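Local coordinates for protein hydrolase, alpha/beta hydrolase FOLD family (PDB 2XMZ) that probably catalyses the formation of 2-succinyl-6-hydroxy-2,4-cyclohexadiene-1-carboxylate in menaquinone biosynthesis, as a lyase built on the alpha/beta hydrolase fold, at residues L98-I102 with R202-I206; S117-K121 with M196-W200. All coordinates share one frame; numbering follows the deposited sequence.

Contact 1: L98-I102 with R202-I206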
ATOM      1  N   LEU A  98       5.828  -5.750   0.236  1.00 21.23           N
ATOM      2  CA  LEU A  98       6.366  -7.044   0.706  1.00 21.60           C
ATOM      3  C   LEU A  98       7.033  -7.806  -0.437  1.00 22.09           C
ATOM      4  O   LEU A  98       8.140  -8.324  -0.286  1.00 22.30           O
ATOM      5  CB  LEU A  98       5.234  -7.901   1.301  1.00 21.57           C
ATOM      6  CG  LEU A  98       4.904  -7.614   2.770  1.00 22.63           C
ATOM      7  CD1 LEU A  98       3.571  -8.267   3.144  1.00 23.22           C
ATOM      8  CD2 LEU A  98       5.981  -8.135   3.661  1.00 20.86           C
ATOM      9  N   TYR A  99       6.372  -7.839  -1.602  1.00 21.58           N
ATOM     10  CA  TYR A  99       6.931  -8.523  -2.760  1.00 22.56           C
ATOM     11  C   TYR A  99       8.258  -7.895  -3.115  1.00 22.65           C
ATOM     12  O   TYR A  99       9.250  -8.603  -3.424  1.00 23.93           O
ATOM     13  CB  TYR A  99       5.966  -8.496  -3.960  1.00 22.52           C
ATOM     14  CG  TYR A  99       6.437  -9.379  -5.094  1.00 23.16           C
ATOM     15  CD1 TYR A  99       6.027 -10.699  -5.180  1.00 22.00           C
ATOM     16  CD2 TYR A  99       7.317  -8.896  -6.061  1.00 24.44           C
ATOM     17  CE1 TYR A  99       6.461 -11.538  -6.216  1.00 26.72           C
ATOM     18  CE2 TYR A  99       7.774  -9.733  -7.111  1.00 25.88           C
ATOM     19  CZ  TYR A  99       7.338 -11.049  -7.169  1.00 26.05           C
ATOM     20  OH  TYR A  99       7.761 -11.883  -8.180  1.00 28.74           O
ATOM     21  N   TYR A 100       8.304  -6.571  -3.045  1.00 21.42           N
ATOM     22  CA  TYR A 100       9.496  -5.868  -3.411  1.00 21.43           C
ATOM     23  C   TYR A 100      10.619  -6.084  -2.405  1.00 21.18           C
ATOM     24  O   TYR A 100      11.763  -6.228  -2.808  1.00 21.32           O
ATOM     25  CB  TYR A 100       9.270  -4.367  -3.622  1.00 20.56           C
ATOM     26  CG  TYR A 100      10.426  -3.771  -4.379  1.00 23.12           C
ATOM     27  CD1 TYR A 100      10.450  -3.787  -5.780  1.00 23.80           C
ATOM     28  CD2 TYR A 100      11.536  -3.243  -3.701  1.00 24.74           C
ATOM     29  CE1 TYR A 100      11.534  -3.256  -6.474  1.00 23.70           C
ATOM     30  CE2 TYR A 100      12.598  -2.714  -4.374  1.00 25.26           C
ATOM     31  CZ  TYR A 100      12.597  -2.734  -5.771  1.00 26.00           C
ATOM     32  OH  TYR A 100      13.670  -2.211  -6.440  1.00 27.67           O
ATOM     33  N   ALA A 101      10.292  -6.103  -1.115  1.00 20.71           N
ATOM     34  CA  ALA A 101      11.295  -6.376  -0.069  1.00 21.93           C
ATOM     35  C   ALA A 101      11.966  -7.717  -0.282  1.00 22.90           C
ATOM     36  O   ALA A 101      13.130  -7.884   0.065  1.00 22.41           O
ATOM     37  CB  ALA A 101      10.672  -6.320   1.345  1.00 21.08           C
ATOM     38  N   ILE A 102      11.208  -8.678  -0.823  1.00 23.01           N
ATOM     39  CA  ILE A 102      11.695 -10.043  -1.039  1.00 23.47           C
ATOM     40  C   ILE A 102      12.363 -10.246  -2.408  1.00 24.51           C
ATOM     41  O   ILE A 102      13.344 -10.983  -2.525  1.00 24.86           O
ATOM     42  CB  ILE A 102      10.515 -11.043  -0.898  1.00 23.53           C
ATOM     43  CG1 ILE A 102      10.004 -11.043   0.547  1.00 24.38           C
ATOM     44  CG2 ILE A 102      10.904 -12.461  -1.345  1.00 22.96           C
ATOM     45  CD1 ILE A 102       8.583 -11.594   0.720  1.00 22.76           C
ATOM     46  N   ARG A 202       8.332 -16.629   2.764  1.00 28.09           N
ATOM     47  CA  ARG A 202       9.483 -15.792   2.390  1.00 27.87           C
ATOM     48  C   ARG A 202       9.634 -14.566   3.300  1.00 26.66           C
ATOM     49  O   ARG A 202      10.564 -13.802   3.139  1.00 26.46           O
ATOM     50  CB  ARG A 202       9.384 -15.355   0.912  1.00 27.95           C
ATOM     51  CG  ARG A 202       9.617 -16.489  -0.125  1.00 31.75           C
ATOM     52  CD  ARG A 202      10.360 -15.952  -1.371  1.00 35.91           C
ATOM     53  NE  ARG A 202      10.418 -16.902  -2.484  1.00 39.52           N
ATOM     54  CZ  ARG A 202      11.354 -17.842  -2.645  1.00 42.13           C
ATOM     55  NH1 ARG A 202      11.302 -18.650  -3.702  1.00 44.02           N
ATOM     56  NH2 ARG A 202      12.346 -17.986  -1.758  1.00 43.10           N
ATOM     57  N   LEU A 203       8.712 -14.369   4.250  1.00 25.94           N
ATOM     58  CA  LEU A 203       8.804 -13.232   5.199  1.00 24.66           C
ATOM     59  C   LEU A 203      10.088 -13.222   6.020  1.00 25.50           C
ATOM     60  O   LEU A 203      10.607 -12.147   6.354  1.00 24.99           O
ATOM     61  CB  LEU A 203       7.606 -13.207   6.164  1.00 23.87           C
ATOM     62  CG  LEU A 203       6.241 -12.895   5.547  1.00 24.69           C
ATOM     63  CD1 LEU A 203       5.192 -12.806   6.654  1.00 22.89           C
ATOM     64  CD2 LEU A 203       6.293 -11.603   4.683  1.00 21.40           C
ATOM     65  N   LYS A 204      10.574 -14.417   6.365  1.00 25.83           N
ATOM     66  CA  LYS A 204      11.815 -14.563   7.104  1.00 27.16           C
ATOM     67  C   LYS A 204      13.036 -14.082   6.316  1.00 26.88           C
ATOM     68  O   LYS A 204      14.077 -13.832   6.898  1.00 27.43           O
ATOM     69  CB  LYS A 204      12.025 -16.008   7.605  1.00 28.99           C
ATOM     70  CG  LYS A 204      12.135 -17.062   6.528  1.00 30.53           C
ATOM     71  CD  LYS A 204      12.247 -18.436   7.173  1.00 34.58           C
ATOM     72  CE  LYS A 204      11.602 -19.496   6.333  1.00 38.50           C
ATOM     73  NZ  LYS A 204      12.291 -19.645   5.026  1.00 43.75           N
ATOM     74  N   GLU A 205      12.888 -13.917   5.004  1.00 25.59           N
ATOM     75  CA  GLU A 205      13.977 -13.434   4.180  1.00 25.62           C
ATOM     76  C   GLU A 205      14.150 -11.935   4.328  1.00 24.95           C
ATOM     77  O   GLU A 205      15.178 -11.407   3.974  1.00 25.38           O
ATOM     78  CB  GLU A 205      13.721 -13.754   2.711  1.00 25.19           C
ATOM     79  CG  GLU A 205      13.340 -15.204   2.454  1.00 26.39           C
ATOM     80  CD  GLU A 205      13.364 -15.525   0.978  1.00 27.16           C
ATOM     81  OE1 GLU A 205      13.014 -16.659   0.607  1.00 29.39           O
ATOM     82  OE2 GLU A 205      13.715 -14.625   0.186  1.00 28.20           O
ATOM     83  N   ILE A 206      13.141 -11.248   4.841  1.00 24.17           N
ATOM     84  CA  ILE A 206      13.175  -9.785   4.923  1.00 24.34           C
ATOM     85  C   ILE A 206      13.995  -9.419   6.149  1.00 25.05           C
ATOM     86  O   ILE A 206      13.523  -9.585   7.250  1.00 25.50           O
ATOM     87  CB  ILE A 206      11.725  -9.196   5.043  1.00 22.11           C
ATOM     88  CG1 ILE A 206      10.903  -9.534   3.803  1.00 23.13           C
ATOM     89  CG2 ILE A 206      11.754  -7.660   5.263  1.00 21.85           C
ATOM     90  CD1 ILE A 206       9.473  -9.076   3.930  1.00 19.00           C
TER
HETATM   91  O   HOH W   1      14.571 -10.026   1.194  1.00 28.13           O
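Ile102 and Ile206 join the C-terminal part of helix 92-103, in the alpha/beta hydrolase fold, to the loop that leads into strand 210-215. Their CG1 atoms lie 3.7 Å apart, and the two side chains cross at about a right angle. Ile206 CD1 reaches Leu98 CD2 at 3.6 Å and also packs on the methyl of Ala101. Leu98 CD2 has a second neighbour in Leu203 CD2, again at 3.6 Å, so this one methyl sits against two branches of the loop. Leu111 of strand 110-114 touches both Ala101 and Ile206, while Met228 of helix 219-231 touches both Leu98 and Leu203.

The outer side is more polar. Ile102 CG2 is anti to the backbone N, which turns it to Arg202 CD at 3.5 Å. The guanidinium of Arg202 does not pair with the helix. It turns to its own segment, where Arg202 NH2 donates to Glu205 OE1 at 2.8 Å. The oxygen lies in the guanidinium plane and uses its syn lone pair, but the carboxylate is turned steeply to that plane. No direct hydrogen bond joins the two segments. A water does so instead, donating to Ala101 O at 2.8 Å and to Glu205 O at 3.2 Å. Within the loop, Glu205 N and Ile206 N bond back to the carbonyls of Arg202 and Leu203, which holds it in a tight turn. Helix 92-103 follows strand 84-90 and the probable nucleophile elbow (Gly89, Ser91, Gly93) of the alpha/beta hydrolase fold, and here it packs on the loop over strand 110-114 of the central sheet.

Contact 2: S117-K121 with M196-W200; sequences SPGIK and MPNLW
Trp200 lies between Pro118 and Lys121, and most of the contact can be read along its side chain. From CB, which has Lys121 CG nearby, the indole turns at chi1 -78° with CG anti to the carbonyl carbon. This brings its ring in over Pro118. CD1 meets Lys121 CG at 3.3 Å. Next, NE1 donates to Gly119 O at 2.7 Å, with an N-H...O angle of 142°. The bond is bent. The oxygen is tilted out of the ring plane, and the N-H comes in from above the carbonyl plane, not along a lone pair. CE2 and CZ2 lie on the proline, with CZ2 3.3 Å from Pro118 CD. CH2, at the far rim, still has CD and CG of Pro118 near it. Pro118 CG sits over the six-membered ring, 3.5 Å from its centroid, in a CH-pi contact. On the opposite face Lys121 CE lies over the five-membered ring, offset toward the rim. The ammonium of Lys121 is farther off, at most a weak cation-pi partner.

The backbones are also joined. Leu199 N donates to Pro118 O at 2.9 Å. Met196, extended throughout, brings CE to Pro118 C at 3.5 Å. Ser117 OG closes an ST turn with Gly119 N, and Asn198 OD1 closes an Asx turn with Trp200 N. A water links Ile120 N to Met196 O. Lys227 and Leu231 of helix 219-231 also touch Trp200. The chemistry implies a ring fixed in rotation: both faces are covered by aliphatic groups, and the indole N-H is satisfied by a backbone carbonyl.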
ATOM      1  N   SER A 117      -1.109  -7.641   3.831  1.00 22.76           N
ATOM      2  CA  SER A 117      -0.859  -9.061   4.028  1.00 23.64           C
ATOM      3  C   SER A 117       0.127  -9.573   2.981  1.00 23.53           C
ATOM      4  O   SER A 117       0.325  -8.930   1.924  1.00 22.92           O
ATOM      5  CB  SER A 117      -2.168  -9.857   3.963  1.00 24.55           C
ATOM      6  OG  SER A 117      -2.486 -10.116   2.627  1.00 26.26           O
ATOM      7  N   PRO A 118       0.772 -10.714   3.274  1.00 24.24           N
ATOM      8  CA  PRO A 118       1.699 -11.324   2.348  1.00 24.58           C
ATOM      9  C   PRO A 118       0.975 -12.272   1.391  1.00 24.81           C
ATOM     10  O   PRO A 118       1.601 -13.120   0.767  1.00 25.42           O
ATOM     11  CB  PRO A 118       2.666 -12.102   3.274  1.00 25.59           C
ATOM     12  CG  PRO A 118       2.180 -11.891   4.648  1.00 26.99           C
ATOM     13  CD  PRO A 118       0.760 -11.440   4.550  1.00 24.74           C
ATOM     14  N   GLY A 119      -0.339 -12.100   1.280  1.00 25.30           N
ATOM     15  CA  GLY A 119      -1.158 -12.901   0.409  1.00 26.01           C
ATOM     16  C   GLY A 119      -1.801 -14.039   1.161  1.00 28.56           C
ATOM     17  O   GLY A 119      -1.801 -14.079   2.402  1.00 29.01           O
ATOM     18  N   ILE A 120      -2.315 -14.991   0.397  1.00 29.11           N
ATOM     19  CA  ILE A 120      -3.142 -16.035   0.948  1.00 31.26           C
ATOM     20  C   ILE A 120      -2.358 -17.343   0.903  1.00 33.15           C
ATOM     21  O   ILE A 120      -1.795 -17.701  -0.135  1.00 33.09           O
ATOM     22  CB  ILE A 120      -4.513 -16.074   0.210  1.00 31.26           C
ATOM     23  CG1 ILE A 120      -5.257 -14.755   0.447  1.00 30.20           C
ATOM     24  CG2 ILE A 120      -5.362 -17.269   0.642  1.00 33.16           C
ATOM     25  CD1 ILE A 120      -6.455 -14.542  -0.394  1.00 33.41           C
ATOM     26  N   LYS A 121      -2.297 -18.018   2.052  1.00 34.59           N
ATOM     27  CA  LYS A 121      -1.511 -19.235   2.206  1.00 37.52           C
ATOM     28  C   LYS A 121      -2.068 -20.430   1.441  1.00 39.29           C
ATOM     29  O   LYS A 121      -1.359 -21.066   0.659  1.00 41.12           O
ATOM     30  CB  LYS A 121      -1.441 -19.637   3.676  1.00 38.69           C
ATOM     31  CG  LYS A 121      -0.414 -18.922   4.500  1.00 39.59           C
ATOM     32  CD  LYS A 121      -0.034 -19.881   5.639  1.00 42.30           C
ATOM     33  CE  LYS A 121       0.359 -19.129   6.867  1.00 43.14           C
ATOM     34  NZ  LYS A 121       0.375 -20.052   8.040  1.00 44.79           N
ATOM     35  N   MET A 196      -1.553 -13.058  -6.253  1.00 27.92           N
ATOM     36  CA  MET A 196      -0.261 -12.865  -5.616  1.00 27.77           C
ATOM     37  C   MET A 196       0.288 -14.188  -5.107  1.00 28.23           C
ATOM     38  O   MET A 196      -0.468 -14.984  -4.542  1.00 27.62           O
ATOM     39  CB  MET A 196      -0.455 -11.926  -4.448  1.00 27.74           C
ATOM     40  CG  MET A 196       0.790 -11.495  -3.737  1.00 28.33           C
ATOM     41  SD  MET A 196       0.158 -10.510  -2.371  1.00 29.95           S
ATOM     42  CE  MET A 196       1.678 -10.310  -1.467  1.00 28.05           C
ATOM     43  N   PRO A 197       1.603 -14.431  -5.294  1.00 28.03           N
ATOM     44  CA  PRO A 197       2.154 -15.618  -4.654  1.00 28.87           C
ATOM     45  C   PRO A 197       2.046 -15.506  -3.139  1.00 28.07           C
ATOM     46  O   PRO A 197       2.044 -14.397  -2.582  1.00 26.69           O
ATOM     47  CB  PRO A 197       3.630 -15.598  -5.072  1.00 29.40           C
ATOM     48  CG  PRO A 197       3.699 -14.681  -6.261  1.00 29.49           C
ATOM     49  CD  PRO A 197       2.656 -13.641  -5.956  1.00 28.75           C
ATOM     50  N   ASN A 198       1.934 -16.652  -2.490  1.00 28.80           N
ATOM     51  CA  ASN A 198       1.913 -16.741  -1.031  1.00 29.11           C
ATOM     52  C   ASN A 198       3.304 -16.390  -0.489  1.00 28.51           C
ATOM     53  O   ASN A 198       4.217 -17.227  -0.514  1.00 29.05           O
ATOM     54  CB  ASN A 198       1.523 -18.169  -0.614  1.00 29.91           C
ATOM     55  CG  ASN A 198       1.806 -18.458   0.848  1.00 30.24           C
ATOM     56  OD1 ASN A 198       1.836 -17.553   1.675  1.00 29.99           O
ATOM     57  ND2 ASN A 198       1.996 -19.732   1.173  1.00 31.99           N
ATOM     58  N   LEU A 199       3.456 -15.169   0.017  1.00 27.63           N
ATOM     59  CA  LEU A 199       4.774 -14.691   0.493  1.00 26.63           C
ATOM     60  C   LEU A 199       5.038 -15.018   1.965  1.00 27.04           C
ATOM     61  O   LEU A 199       6.086 -14.647   2.522  1.00 26.96           O
ATOM     62  CB  LEU A 199       4.935 -13.190   0.233  1.00 26.09           C
ATOM     63  CG  LEU A 199       4.897 -12.726  -1.226  1.00 26.13           C
ATOM     64  CD1 LEU A 199       5.051 -11.207  -1.257  1.00 27.55           C
ATOM     65  CD2 LEU A 199       5.987 -13.384  -2.057  1.00 26.64           C
ATOM     66  N   TRP A 200       4.089 -15.714   2.590  1.00 26.37           N
ATOM     67  CA  TRP A 200       4.200 -16.090   3.997  1.00 26.19           C
ATOM     68  C   TRP A 200       5.526 -16.807   4.317  1.00 27.31           C
ATOM     69  O   TRP A 200       6.208 -16.421   5.258  1.00 27.73           O
ATOM     70  CB  TRP A 200       2.981 -16.916   4.442  1.00 26.48           C
ATOM     71  CG  TRP A 200       1.770 -16.054   4.697  1.00 23.84           C
ATOM     72  CD1 TRP A 200       0.716 -15.846   3.848  1.00 23.44           C
ATOM     73  CD2 TRP A 200       1.510 -15.257   5.864  1.00 24.54           C
ATOM     74  NE1 TRP A 200      -0.200 -14.994   4.429  1.00 25.11           N
ATOM     75  CE2 TRP A 200       0.267 -14.611   5.662  1.00 25.38           C
ATOM     76  CE3 TRP A 200       2.208 -15.020   7.059  1.00 23.95           C
ATOM     77  CZ2 TRP A 200      -0.295 -13.747   6.614  1.00 24.60           C
ATOM     78  CZ3 TRP A 200       1.647 -14.160   8.001  1.00 24.86           C
ATOM     79  CH2 TRP A 200       0.410 -13.548   7.779  1.00 24.73           C
TER
HETATM   80  O   HOH W   2      -2.189 -14.785  -2.340  1.00 19.92           O

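Contact 2 is the more buried of the two, and contact 1 lies partly at the surface. Both use the long connection between helix 181-191 and strand 210-215, and contact 2 is nested inside the loop closed by contact 1. They differ in what that connection meets: a helix in contact 1, another irregular loop in contact 2. Contact 1 is mainly aliphatic, and a water makes its polar link. Contact 2 has direct hydrogen bonds and an aromatic ring. The two meet where Leu98 CD1 and Leu203 CD1 each approach Pro118 at 3.7 Å, through CA and CG respectively, and where Leu199 packs on Tyr99.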